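Local coordinates for L-ornithine N(5)-monooxygenase (PDB 3S5W), which hydroxylates the side-chain nitrogen of L-ornithine using FAD, NADPH and molecular oxygen, the first step towards the hydroxamate siderophore pyoverdin, at residues Phe38-Ile43 and Tyr70-Asn75; Leu64-Asp69 and Gly147-Arg152. All coordinates share one frame; numbering follows the deposited sequence.

Overall arrangement
Strand 30-36, helix 40-56 and strand 61-65 form the beta-alpha-beta unit with which the FAD-binding fold begins. Contact 1 (38-43 with 70-75) closes a short loop of 26 residues, bringing the start of that helix against the segment that follows the second strand. Before the chain reaches Tyr70 it passes through 64-69, which contact 2 joins, across 77 residues that include helix 126-137, to 147-152 on strand 148-158. The two loops therefore cross, and the centres of the two contacts lie about 12 Å apart. They also meet directly: Phe38 N lies 2.8 Å from Asp65 OD2, a probable hydrogen bond. Contact 1 holds the pyrophosphate and ribityl chain of FAD, contact 2 its adenosine.

Contact 1 of 2, residues Phe38-Ile43 and Tyr70-Asn75; sequences FGPSNI and YRWHGN. With FAD (flavin-adenine dinucleotide), chain C.
Pro40 meets both Tyr70 and Trp72 where the first beta-alpha-beta unit of the Rossmann-type FAD fold turns from strand into helix. Its CD lies 3.4 Å from Tyr70 OH, and the pyrrolidine CG touches the pyrrole side of the indole, 3.8 Å from Trp72 CD1, the two side chains crossing at about a right angle. Tyr70 CG stands anti to the backbone N (chi1 177°), extending the phenol toward Gly39 and Pro40; Phe38 O sits over one ring face and FAD O3B at the edge. Across the segments there is no hydrogen bond; FAD supplies the polar links. At the first turn of helix 40-56, Ser41 N donates to O1P (N-H...O angle 156°) and Ser41 OG donates to FAD O2P at 2.6 Å, so one residue grips two oxygens of the same phosphate. The helix N terminus probably stabilises the negative charge there. Gly39, at the N-cap position, passes close to the phosphate, its C 3.2 Å from FAD O1P. From the 70-75 segment, Trp72 NE1 donates to the ribityl hydroxyl FAD O4' at 2.8 Å, and His73 NE2 shares that oxygen in a longer hydrogen bond. FAD C8M, a flavin methyl, sits over the centre of one face of the His73 imidazole, 3.6 Å above that ring's plane.

In the second shell, Asn130 OD1 of helix 126-137 bonds to Trp72 N, while Arg435 NH2 bonds to Ser41 OG. Farther out, Arg71 NH2 donates to Asn75 OD1 at 3.1 Å, approaching 58° out of the carbonyl plane.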
ATOM      1  N   PHE A  38       5.678  -0.065  10.629  1.00 22.78           N
ATOM      2  CA  PHE A  38       5.593  -1.460  11.036  1.00 23.15           C
ATOM      3  C   PHE A  38       4.389  -2.095  10.333  1.00 23.42           C
ATOM      4  O   PHE A  38       3.551  -2.745  10.963  1.00 24.51           O
ATOM      5  CB  PHE A  38       5.498  -1.611  12.570  1.00 22.65           C
ATOM      6  CG  PHE A  38       5.982  -2.961  13.075  1.00 22.40           C
ATOM      7  CD1 PHE A  38       7.138  -3.548  12.528  1.00 25.15           C
ATOM      8  CD2 PHE A  38       5.302  -3.635  14.085  1.00 22.64           C
ATOM      9  CE1 PHE A  38       7.620  -4.770  12.987  1.00 24.75           C
ATOM     10  CE2 PHE A  38       5.771  -4.876  14.564  1.00 22.36           C
ATOM     11  CZ  PHE A  38       6.933  -5.445  13.998  1.00 23.49           C
ATOM     12  N   GLY A  39       4.296  -1.855   9.026  1.00 23.53           N
ATOM     13  CA  GLY A  39       3.351  -2.593   8.173  1.00 23.16           C
ATOM     14  C   GLY A  39       3.974  -3.922   7.743  1.00 22.58           C
ATOM     15  O   GLY A  39       5.066  -4.303   8.215  1.00 22.51           O
ATOM     16  N   PRO A  40       3.308  -4.635   6.806  1.00 22.30           N
ATOM     17  CA  PRO A  40       3.784  -5.938   6.363  1.00 21.81           C
ATOM     18  C   PRO A  40       5.267  -6.006   6.008  1.00 21.86           C
ATOM     19  O   PRO A  40       5.916  -6.980   6.361  1.00 22.12           O
ATOM     20  CB  PRO A  40       2.899  -6.245   5.133  1.00 22.65           C
ATOM     21  CG  PRO A  40       1.582  -5.536   5.452  1.00 22.01           C
ATOM     22  CD  PRO A  40       1.949  -4.326   6.317  1.00 22.53           C
ATOM     23  N   SER A  41       5.815  -4.984   5.340  1.00 22.16           N
ATOM     24  CA  SER A  41       7.232  -5.052   4.961  1.00 22.73           C
ATOM     25  C   SER A  41       8.133  -5.213   6.196  1.00 23.30           C
ATOM     26  O   SER A  41       9.025  -6.051   6.226  1.00 22.84           O
ATOM     27  CB  SER A  41       7.655  -3.813   4.165  1.00 22.83           C
ATOM     28  OG  SER A  41       7.149  -3.895   2.855  1.00 24.96           O
ATOM     29  N   ASN A  42       7.911  -4.373   7.196  1.00 22.97           N
ATOM     30  CA  ASN A  42       8.781  -4.410   8.357  1.00 23.50           C
ATOM     31  C   ASN A  42       8.410  -5.482   9.362  1.00 23.25           C
ATOM     32  O   ASN A  42       9.278  -5.962  10.074  1.00 24.63           O
ATOM     33  CB  ASN A  42       8.923  -3.027   8.985  1.00 24.05           C
ATOM     34  CG  ASN A  42       9.896  -2.133   8.202  1.00 25.28           C
ATOM     35  OD1 ASN A  42      10.639  -2.597   7.326  1.00 26.96           O
ATOM     36  ND2 ASN A  42       9.917  -0.861   8.546  1.00 26.97           N
ATOM     37  N   ILE A  43       7.144  -5.889   9.395  1.00 23.09           N
ATOM     38  CA  ILE A  43       6.765  -7.054  10.212  1.00 22.96           C
ATOM     39  C   ILE A  43       7.487  -8.289   9.640  1.00 22.90           C
ATOM     40  O   ILE A  43       8.078  -9.065  10.384  1.00 22.45           O
ATOM     41  CB  ILE A  43       5.223  -7.287  10.245  1.00 22.29           C
ATOM     42  CG1 ILE A  43       4.486  -6.080  10.832  1.00 24.26           C
ATOM     43  CG2 ILE A  43       4.915  -8.497  11.074  1.00 23.02           C
ATOM     44  CD1 ILE A  43       2.957  -6.035  10.604  1.00 20.82           C
ATOM     45  N   TYR A  70      -2.693  -0.106  15.401  1.00 27.01           N
ATOM     46  CA  TYR A  70      -2.352  -0.542  14.026  1.00 26.85           C
ATOM     47  C   TYR A  70      -3.505  -1.222  13.273  1.00 25.41           C
ATOM     48  O   TYR A  70      -4.108  -2.179  13.762  1.00 23.94           O
ATOM     49  CB  TYR A  70      -1.125  -1.467  14.013  1.00 26.48           C
ATOM     50  CG  TYR A  70      -0.856  -1.938  12.597  1.00 27.82           C
ATOM     51  CD1 TYR A  70      -1.338  -3.173  12.151  1.00 27.00           C
ATOM     52  CD2 TYR A  70      -0.199  -1.102  11.673  1.00 24.91           C
ATOM     53  CE1 TYR A  70      -1.139  -3.586  10.839  1.00 27.53           C
ATOM     54  CE2 TYR A  70       0.024  -1.517  10.355  1.00 23.54           C
ATOM     55  CZ  TYR A  70      -0.471  -2.749   9.943  1.00 26.60           C
ATOM     56  OH  TYR A  70      -0.277  -3.128   8.643  1.00 23.89           O
ATOM     57  N   ARG A  71      -3.794  -0.718  12.075  1.00 25.60           N
ATOM     58  CA  ARG A  71      -4.666  -1.412  11.131  1.00 26.08           C
ATOM     59  C   ARG A  71      -4.010  -1.374   9.750  1.00 25.02           C
ATOM     60  O   ARG A  71      -3.289  -0.436   9.418  1.00 25.04           O
ATOM     61  CB  ARG A  71      -6.059  -0.782  11.076  1.00 26.47           C
ATOM     62  CG  ARG A  71      -6.875  -0.889  12.385  1.00 32.28           C
ATOM     63  CD  ARG A  71      -8.320  -0.415  12.187  1.00 39.34           C
ATOM     64  NE  ARG A  71      -8.367   1.025  11.921  1.00 45.21           N
ATOM     65  CZ  ARG A  71      -9.334   1.645  11.240  1.00 46.97           C
ATOM     66  NH1 ARG A  71     -10.356   0.969  10.734  1.00 50.83           N
ATOM     67  NH2 ARG A  71      -9.272   2.943  11.054  1.00 47.63           N
ATOM     68  N   TRP A  72      -4.248  -2.424   8.970  1.00 24.37           N
ATOM     69  CA  TRP A  72      -3.697  -2.539   7.617  1.00 23.30           C
ATOM     70  C   TRP A  72      -4.685  -1.842   6.680  1.00 23.94           C
ATOM     71  O   TRP A  72      -5.714  -2.427   6.331  1.00 21.71           O
ATOM     72  CB  TRP A  72      -3.520  -4.021   7.278  1.00 23.43           C
ATOM     73  CG  TRP A  72      -2.959  -4.305   5.886  1.00 24.17           C
ATOM     74  CD1 TRP A  72      -1.808  -3.804   5.338  1.00 25.31           C
ATOM     75  CD2 TRP A  72      -3.522  -5.197   4.903  1.00 22.90           C
ATOM     76  NE1 TRP A  72      -1.636  -4.305   4.049  1.00 23.69           N
ATOM     77  CE2 TRP A  72      -2.674  -5.160   3.766  1.00 24.26           C
ATOM     78  CE3 TRP A  72      -4.674  -5.999   4.868  1.00 22.84           C
ATOM     79  CZ2 TRP A  72      -2.933  -5.910   2.611  1.00 21.66           C
ATOM     80  CZ3 TRP A  72      -4.947  -6.733   3.710  1.00 22.85           C
ATOM     81  CH2 TRP A  72      -4.075  -6.697   2.604  1.00 22.68           C
ATOM     82  N   HIS A  73      -4.384  -0.587   6.312  1.00 23.13           N
ATOM     83  CA  HIS A  73      -5.274   0.268   5.495  1.00 23.82           C
ATOM     84  C   HIS A  73      -6.682   0.251   6.046  1.00 23.78           C
ATOM     85  O   HIS A  73      -7.664  -0.079   5.333  1.00 23.36           O
ATOM     86  CB  HIS A  73      -5.247  -0.169   4.000  1.00 23.56           C
ATOM     87  CG  HIS A  73      -3.863  -0.382   3.492  1.00 24.75           C
ATOM     88  ND1 HIS A  73      -2.968   0.654   3.354  1.00 29.17           N
ATOM     89  CD2 HIS A  73      -3.199  -1.505   3.136  1.00 26.84           C
ATOM     90  CE1 HIS A  73      -1.807   0.178   2.940  1.00 29.60           C
ATOM     91  NE2 HIS A  73      -1.918  -1.130   2.804  1.00 27.93           N
ATOM     92  N   GLY A  74      -6.791   0.587   7.336  1.00 23.93           N
ATOM     93  CA  GLY A  74      -8.005   0.262   8.078  1.00 23.98           C
ATOM     94  C   GLY A  74      -9.219   0.991   7.567  1.00 24.08           C
ATOM     95  O   GLY A  74     -10.335   0.470   7.644  1.00 22.81           O
ATOM     96  N   ASN A  75      -9.016   2.195   7.021  1.00 22.85           N
ATOM     97  CA  ASN A  75     -10.159   2.953   6.488  1.00 24.66           C
ATOM     98  C   ASN A  75     -10.661   2.473   5.105  1.00 23.85           C
ATOM     99  O   ASN A  75     -11.625   3.021   4.560  1.00 24.20           O
ATOM    100  CB  ASN A  75      -9.923   4.474   6.560  1.00 25.20           C
ATOM    101  CG  ASN A  75      -9.959   4.989   8.007  1.00 28.95           C
ATOM    102  OD1 ASN A  75     -10.715   4.469   8.824  1.00 32.63           O
ATOM    103  ND2 ASN A  75      -9.146   5.979   8.322  1.00 29.65           N
TER
HETATM  104  PA  FAD C 450       2.203  -0.235   4.462  1.00 23.63           P
HETATM  105  O1A FAD C 450       1.597   0.900   3.726  1.00 19.77           O
HETATM  106  O2A FAD C 450       1.276  -1.440   4.695  1.00 19.53           O
HETATM  107  O5B FAD C 450       2.728   0.270   5.915  1.00 23.66           O
HETATM  108  C5B FAD C 450       3.428   1.488   6.010  1.00 21.39           C
HETATM  109  C4B FAD C 450       3.375   1.844   7.486  1.00 23.22           C
HETATM  110  O4B FAD C 450       4.172   2.983   7.670  1.00 26.67           O
HETATM  111  C3B FAD C 450       1.959   2.232   7.899  1.00 23.62           C
HETATM  112  O3B FAD C 450       1.521   1.398   8.954  1.00 24.22           O
HETATM  113  C2B FAD C 450       2.072   3.700   8.331  1.00 24.49           C
HETATM  114  O2B FAD C 450       1.345   3.971   9.524  1.00 27.34           O
HETATM  115  C1B FAD C 450       3.538   3.829   8.617  1.00 25.52           C
HETATM  116  N9A FAD C 450       4.118   5.146   8.378  1.00 27.25           N
HETATM  117  C8A FAD C 450       4.039   5.927   7.230  1.00 30.44           C
HETATM  118  N7A FAD C 450       4.804   7.040   7.437  1.00 29.15           N
HETATM  119  C5A FAD C 450       5.368   6.944   8.671  1.00 28.77           C
HETATM  120  C6A FAD C 450       6.225   7.787   9.378  1.00 30.58           C
HETATM  121  N6A FAD C 450       6.838   8.811   8.761  1.00 28.73           N
HETATM  122  N1A FAD C 450       6.623   7.401  10.656  1.00 28.54           N
HETATM  123  C2A FAD C 450       6.214   6.216  11.233  1.00 27.82           C
HETATM  124  N3A FAD C 450       5.360   5.372  10.529  1.00 25.41           N
HETATM  125  C4A FAD C 450       4.951   5.746   9.270  1.00 28.24           C
HETATM  126  N1  FAD C 450      -1.093  -6.043  -1.643  1.00 22.48           N
HETATM  127  C2  FAD C 450      -1.319  -7.393  -1.879  1.00 25.26           C
HETATM  128  O2  FAD C 450      -0.388  -8.138  -2.137  1.00 23.60           O
HETATM  129  N3  FAD C 450      -2.596  -7.913  -1.829  1.00 25.57           N
HETATM  130  C4  FAD C 450      -3.677  -7.121  -1.530  1.00 28.10           C
HETATM  131  O4  FAD C 450      -4.803  -7.642  -1.451  1.00 26.10           O
HETATM  132  C4X FAD C 450      -3.460  -5.748  -1.305  1.00 25.20           C
HETATM  133  N5  FAD C 450      -4.533  -4.915  -1.021  1.00 26.11           N
HETATM  134  C5X FAD C 450      -4.320  -3.563  -0.812  1.00 27.52           C
HETATM  135  C6  FAD C 450      -5.414  -2.733  -0.527  1.00 29.83           C
HETATM  136  C7  FAD C 450      -5.234  -1.373  -0.313  1.00 29.86           C
HETATM  137  C7M FAD C 450      -6.458  -0.542  -0.022  1.00 32.40           C
HETATM  138  C8  FAD C 450      -3.956  -0.834  -0.412  1.00 28.19           C
HETATM  139  C8M FAD C 450      -3.686   0.626  -0.190  1.00 31.03           C
HETATM  140  C9  FAD C 450      -2.863  -1.648  -0.693  1.00 26.97           C
HETATM  141  C9A FAD C 450      -3.025  -3.027  -0.879  1.00 26.84           C
HETATM  142  N10 FAD C 450      -1.938  -3.862  -1.166  1.00 23.80           N
HETATM  143  C10 FAD C 450      -2.167  -5.214  -1.396  1.00 24.18           C
HETATM  144  C1' FAD C 450      -0.542  -3.339  -1.310  1.00 23.37           C
HETATM  145  C2' FAD C 450       0.126  -2.928   0.018  1.00 23.22           C
HETATM  146  O2' FAD C 450       1.072  -1.928  -0.374  1.00 24.65           O
HETATM  147  C3' FAD C 450       0.843  -4.125   0.625  1.00 24.06           C
HETATM  148  O3' FAD C 450      -0.057  -5.225   0.866  1.00 23.72           O
HETATM  149  C4' FAD C 450       1.498  -3.772   1.984  1.00 22.97           C
HETATM  150  O4' FAD C 450       0.546  -3.103   2.803  1.00 23.37           O
HETATM  151  C5' FAD C 450       2.829  -2.983   1.875  1.00 23.29           C
HETATM  152  O5' FAD C 450       3.462  -3.060   3.138  1.00 26.29           O
HETATM  153  P   FAD C 450       4.446  -1.907   3.706  1.00 24.11           P
HETATM  154  O1P FAD C 450       4.751  -2.314   5.127  1.00 22.80           O
HETATM  155  O2P FAD C 450       5.592  -1.794   2.738  1.00 20.51           O
HETATM  156  O3P FAD C 450       3.541  -0.594   3.667  1.00 21.18           O

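Contact 2 of 2, residues Leu64-Asp69 and Gly147-Arg152; sequences LDKQGD and GEEVLR. With FAD (flavin-adenine dinucleotide), chain C.
Lys66 and Glu149 meet CB to CB at 3.8 Å, beside the adenine of FAD. From that CB, Lys66 turns its CG between the backbone N and carbonyl carbon (chi1 69°) and then runs fully extended: CG, CD and CE run over one face of the adenine, each about 3.8 Å from its plane, with CD passing C5A and C4A and CE reaching C8A. NZ ends near N7A, 5.2 Å from Glu149 OE2, too far for a salt bridge, though the opposite charges may attract weakly.

Backbone bonds fix the approach: Glu148 N donates to Asp65 O (N-H...O angle 165°), and Gly147 N to Gln67 O at 2.9 Å. Asp65, towards the C-terminal part of strand 61-65, the second strand of the Rossmann-type FAD fold, is the acidic residue that grips the adenosine ribose, as is characteristic of such folds. Its OD1 accepts from O2B and its OD2 from O3B, both at 2.7 Å. OD1 also takes Gln67 N on its anti lone pair, forming an Asx turn that holds the carboxylate, and Gln67 NE2 adds a bond to O3B, while its OE1 accepts from Arg71 N. Strand 148-158 reads the base edge: Val150 N donates to N1A at 2.8 Å, and Val150 O accepts from N6A. Next to the base, Leu64 CD1 packs on Val150 CG2, 3.6 Å away, the two side chains crossing at about a right angle, while Glu148 OE1 bonds to Ser169 OG and forms a salt bridge with Arg179 NH1.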
ATOM      1  N   LEU A  64       9.122   1.882  14.240  1.00 26.10           N
ATOM      2  CA  LEU A  64       8.220   2.955  14.650  1.00 27.31           C
ATOM      3  C   LEU A  64       7.056   3.098  13.686  1.00 27.10           C
ATOM      4  O   LEU A  64       7.271   3.138  12.469  1.00 28.24           O
ATOM      5  CB  LEU A  64       8.973   4.301  14.724  1.00 27.74           C
ATOM      6  CG  LEU A  64      10.326   4.390  15.455  1.00 31.88           C
ATOM      7  CD1 LEU A  64      10.755   5.862  15.596  1.00 33.79           C
ATOM      8  CD2 LEU A  64      10.361   3.682  16.793  1.00 34.22           C
ATOM      9  N   ASP A  65       5.836   3.144  14.205  1.00 26.20           N
ATOM     10  CA  ASP A  65       4.691   3.347  13.347  1.00 26.21           C
ATOM     11  C   ASP A  65       3.828   4.456  13.882  1.00 25.20           C
ATOM     12  O   ASP A  65       3.490   4.477  15.063  1.00 25.29           O
ATOM     13  CB  ASP A  65       3.861   2.057  13.172  1.00 25.58           C
ATOM     14  CG  ASP A  65       2.972   2.100  11.924  1.00 26.24           C
ATOM     15  OD1 ASP A  65       1.944   2.825  11.923  1.00 25.94           O
ATOM     16  OD2 ASP A  65       3.307   1.422  10.925  1.00 26.15           O
ATOM     17  N   LYS A  66       3.450   5.346  12.988  1.00 24.69           N
ATOM     18  CA  LYS A  66       2.627   6.492  13.337  1.00 25.83           C
ATOM     19  C   LYS A  66       1.223   6.136  13.819  1.00 25.98           C
ATOM     20  O   LYS A  66       0.600   6.942  14.498  1.00 25.29           O
ATOM     21  CB  LYS A  66       2.603   7.536  12.219  1.00 25.60           C
ATOM     22  CG  LYS A  66       1.865   7.131  10.955  1.00 28.42           C
ATOM     23  CD  LYS A  66       1.939   8.250   9.901  1.00 31.08           C
ATOM     24  CE  LYS A  66       1.097   7.894   8.681  1.00 34.70           C
ATOM     25  NZ  LYS A  66       1.119   9.008   7.684  1.00 32.66           N
ATOM     26  N   GLN A  67       0.712   4.953  13.461  1.00 25.07           N
ATOM     27  CA  GLN A  67      -0.647   4.582  13.915  1.00 25.20           C
ATOM     28  C   GLN A  67      -0.618   4.258  15.402  1.00 26.08           C
ATOM     29  O   GLN A  67       0.275   3.527  15.856  1.00 25.18           O
ATOM     30  CB  GLN A  67      -1.192   3.369  13.156  1.00 24.89           C
ATOM     31  CG  GLN A  67      -1.295   3.570  11.642  1.00 25.32           C
ATOM     32  CD  GLN A  67      -1.988   2.370  10.995  1.00 26.23           C
ATOM     33  OE1 GLN A  67      -3.115   2.032  11.358  1.00 25.02           O
ATOM     34  NE2 GLN A  67      -1.301   1.701  10.096  1.00 26.47           N
ATOM     35  N   GLY A  68      -1.589   4.800  16.140  1.00 27.75           N
ATOM     36  CA  GLY A  68      -1.701   4.551  17.589  1.00 29.02           C
ATOM     37  C   GLY A  68      -2.216   3.154  17.856  1.00 29.94           C
ATOM     38  O   GLY A  68      -1.828   2.497  18.830  1.00 29.41           O
ATOM     39  N   ASP A  69      -3.104   2.704  16.976  1.00 29.56           N
ATOM     40  CA  ASP A  69      -3.698   1.388  17.054  1.00 30.23           C
ATOM     41  C   ASP A  69      -3.608   0.840  15.626  1.00 29.37           C
ATOM     42  O   ASP A  69      -4.319   1.326  14.747  1.00 27.66           O
ATOM     43  CB  ASP A  69      -5.171   1.526  17.464  1.00 31.52           C
ATOM     44  CG  ASP A  69      -5.858   0.184  17.617  1.00 36.60           C
ATOM     45  OD1 ASP A  69      -5.180  -0.846  17.839  1.00 40.09           O
ATOM     46  OD2 ASP A  69      -7.094   0.163  17.519  1.00 44.17           O
ATOM     47  N   GLY A 147       2.199   4.860  17.626  1.00 29.97           N
ATOM     48  CA  GLY A 147       1.925   6.281  17.833  1.00 31.10           C
ATOM     49  C   GLY A 147       3.147   7.199  17.695  1.00 31.75           C
ATOM     50  O   GLY A 147       3.207   8.237  18.350  1.00 33.13           O
ATOM     51  N   GLU A 148       4.118   6.816  16.869  1.00 31.20           N
ATOM     52  CA  GLU A 148       5.322   7.605  16.652  1.00 31.28           C
ATOM     53  C   GLU A 148       5.528   7.825  15.167  1.00 31.73           C
ATOM     54  O   GLU A 148       5.765   6.858  14.419  1.00 31.41           O
ATOM     55  CB  GLU A 148       6.544   6.886  17.213  1.00 31.36           C
ATOM     56  CG  GLU A 148       6.584   6.786  18.745  1.00 34.93           C
ATOM     57  CD  GLU A 148       7.998   6.651  19.281  1.00 37.45           C
ATOM     58  OE1 GLU A 148       8.929   7.199  18.651  1.00 40.70           O
ATOM     59  OE2 GLU A 148       8.187   5.993  20.324  1.00 39.64           O
ATOM     60  N   GLU A 149       5.433   9.086  14.752  1.00 31.14           N
ATOM     61  CA  GLU A 149       5.696   9.478  13.372  1.00 31.57           C
ATOM     62  C   GLU A 149       7.145   9.930  13.242  1.00 31.72           C
ATOM     63  O   GLU A 149       7.560  10.866  13.954  1.00 30.81           O
ATOM     64  CB  GLU A 149       4.741  10.595  12.946  1.00 31.60           C
ATOM     65  CG  GLU A 149       4.975  11.089  11.515  1.00 34.70           C
ATOM     66  CD  GLU A 149       4.047  12.202  11.086  1.00 40.69           C
ATOM     67  OE1 GLU A 149       3.264  12.715  11.912  1.00 43.40           O
ATOM     68  OE2 GLU A 149       4.114  12.588   9.902  1.00 42.74           O
ATOM     69  N   VAL A 150       7.902   9.272  12.357  1.00 30.02           N
ATOM     70  CA  VAL A 150       9.266   9.686  12.073  1.00 30.27           C
ATOM     71  C   VAL A 150       9.194  10.941  11.201  1.00 31.08           C
ATOM     72  O   VAL A 150       8.484  10.972  10.170  1.00 28.75           O
ATOM     73  CB  VAL A 150      10.136   8.576  11.423  1.00 30.29           C
ATOM     74  CG1 VAL A 150      11.483   9.115  11.003  1.00 29.98           C
ATOM     75  CG2 VAL A 150      10.349   7.432  12.384  1.00 29.65           C
ATOM     76  N   LEU A 151       9.875  11.998  11.644  1.00 30.73           N
ATOM     77  CA  LEU A 151       9.836  13.257  10.893  1.00 32.68           C
ATOM     78  C   LEU A 151      11.028  13.438   9.944  1.00 33.17           C
ATOM     79  O   LEU A 151      10.879  13.964   8.848  1.00 33.82           O
ATOM     80  CB  LEU A 151       9.721  14.458  11.851  1.00 32.69           C
ATOM     81  CG  LEU A 151       8.606  14.452  12.912  1.00 34.16           C
ATOM     82  CD1 LEU A 151       8.794  15.590  13.927  1.00 37.21           C
ATOM     83  CD2 LEU A 151       7.225  14.555  12.286  1.00 36.33           C
ATOM     84  N   ARG A 152      12.213  13.026  10.375  1.00 34.27           N
ATOM     85  CA  ARG A 152      13.436  13.189   9.570  1.00 35.67           C
ATOM     86  C   ARG A 152      14.579  12.347  10.112  1.00 35.81           C
ATOM     87  O   ARG A 152      14.585  11.959  11.276  1.00 36.31           O
ATOM     88  CB  ARG A 152      13.880  14.669   9.492  1.00 36.26           C
ATOM     89  CG  ARG A 152      14.332  15.252  10.816  1.00 38.87           C
ATOM     90  CD  ARG A 152      14.701  16.765  10.715  1.00 44.50           C
ATOM     91  NE  ARG A 152      14.826  17.323  12.065  1.00 45.59           N
ATOM     92  CZ  ARG A 152      13.808  17.779  12.785  1.00 45.87           C
ATOM     93  NH1 ARG A 152      12.583  17.785  12.285  1.00 46.06           N
ATOM     94  NH2 ARG A 152      14.018  18.239  14.005  1.00 47.31           N
TER
HETATM   95  PA  FAD C 450       2.203  -0.235   4.462  1.00 23.63           P
HETATM   96  O1A FAD C 450       1.597   0.900   3.726  1.00 19.77           O
HETATM   97  O2A FAD C 450       1.276  -1.440   4.695  1.00 19.53           O
HETATM   98  O5B FAD C 450       2.728   0.270   5.915  1.00 23.66           O
HETATM   99  C5B FAD C 450       3.428   1.488   6.010  1.00 21.39           C
HETATM  100  C4B FAD C 450       3.375   1.844   7.486  1.00 23.22           C
HETATM  101  O4B FAD C 450       4.172   2.983   7.670  1.00 26.67           O
HETATM  102  C3B FAD C 450       1.959   2.232   7.899  1.00 23.62           C
HETATM  103  O3B FAD C 450       1.521   1.398   8.954  1.00 24.22           O
HETATM  104  C2B FAD C 450       2.072   3.700   8.331  1.00 24.49           C
HETATM  105  O2B FAD C 450       1.345   3.971   9.524  1.00 27.34           O
HETATM  106  C1B FAD C 450       3.538   3.829   8.617  1.00 25.52           C
HETATM  107  N9A FAD C 450       4.118   5.146   8.378  1.00 27.25           N
HETATM  108  C8A FAD C 450       4.039   5.927   7.230  1.00 30.44           C
HETATM  109  N7A FAD C 450       4.804   7.040   7.437  1.00 29.15           N
HETATM  110  C5A FAD C 450       5.368   6.944   8.671  1.00 28.77           C
HETATM  111  C6A FAD C 450       6.225   7.787   9.378  1.00 30.58           C
HETATM  112  N6A FAD C 450       6.838   8.811   8.761  1.00 28.73           N
HETATM  113  N1A FAD C 450       6.623   7.401  10.656  1.00 28.54           N
HETATM  114  C2A FAD C 450       6.214   6.216  11.233  1.00 27.82           C
HETATM  115  N3A FAD C 450       5.360   5.372  10.529  1.00 25.41           N
HETATM  116  C4A FAD C 450       4.951   5.746   9.270  1.00 28.24           C
HETATM  117  N1  FAD C 450      -1.093  -6.043  -1.643  1.00 22.48           N
HETATM  118  C2  FAD C 450      -1.319  -7.393  -1.879  1.00 25.26           C
HETATM  119  O2  FAD C 450      -0.388  -8.138  -2.137  1.00 23.60           O
HETATM  120  N3  FAD C 450      -2.596  -7.913  -1.829  1.00 25.57           N
HETATM  121  C4  FAD C 450      -3.677  -7.121  -1.530  1.00 28.10           C
HETATM  122  O4  FAD C 450      -4.803  -7.642  -1.451  1.00 26.10           O
HETATM  123  C4X FAD C 450      -3.460  -5.748  -1.305  1.00 25.20           C
HETATM  124  N5  FAD C 450      -4.533  -4.915  -1.021  1.00 26.11           N
HETATM  125  C5X FAD C 450      -4.320  -3.563  -0.812  1.00 27.52           C
HETATM  126  C6  FAD C 450      -5.414  -2.733  -0.527  1.00 29.83           C
HETATM  127  C7  FAD C 450      -5.234  -1.373  -0.313  1.00 29.86           C
HETATM  128  C7M FAD C 450      -6.458  -0.542  -0.022  1.00 32.40           C
HETATM  129  C8  FAD C 450      -3.956  -0.834  -0.412  1.00 28.19           C
HETATM  130  C8M FAD C 450      -3.686   0.626  -0.190  1.00 31.03           C
HETATM  131  C9  FAD C 450      -2.863  -1.648  -0.693  1.00 26.97           C
HETATM  132  C9A FAD C 450      -3.025  -3.027  -0.879  1.00 26.84           C
HETATM  133  N10 FAD C 450      -1.938  -3.862  -1.166  1.00 23.80           N
HETATM  134  C10 FAD C 450      -2.167  -5.214  -1.396  1.00 24.18           C
HETATM  135  C1' FAD C 450      -0.542  -3.339  -1.310  1.00 23.37           C
HETATM  136  C2' FAD C 450       0.126  -2.928   0.018  1.00 23.22           C
HETATM  137  O2' FAD C 450       1.072  -1.928  -0.374  1.00 24.65           O
HETATM  138  C3' FAD C 450       0.843  -4.125   0.625  1.00 24.06           C
HETATM  139  O3' FAD C 450      -0.057  -5.225   0.866  1.00 23.72           O
HETATM  140  C4' FAD C 450       1.498  -3.772   1.984  1.00 22.97           C
HETATM  141  O4' FAD C 450       0.546  -3.103   2.803  1.00 23.37           O
HETATM  142  C5' FAD C 450       2.829  -2.983   1.875  1.00 23.29           C
HETATM  143  O5' FAD C 450       3.462  -3.060   3.138  1.00 26.29           O
HETATM  144  P   FAD C 450       4.446  -1.907   3.706  1.00 24.11           P
HETATM  145  O1P FAD C 450       4.751  -2.314   5.127  1.00 22.80           O
HETATM  146  O2P FAD C 450       5.592  -1.794   2.738  1.00 20.51           O
HETATM  147  O3P FAD C 450       3.541  -0.594   3.667  1.00 21.18           O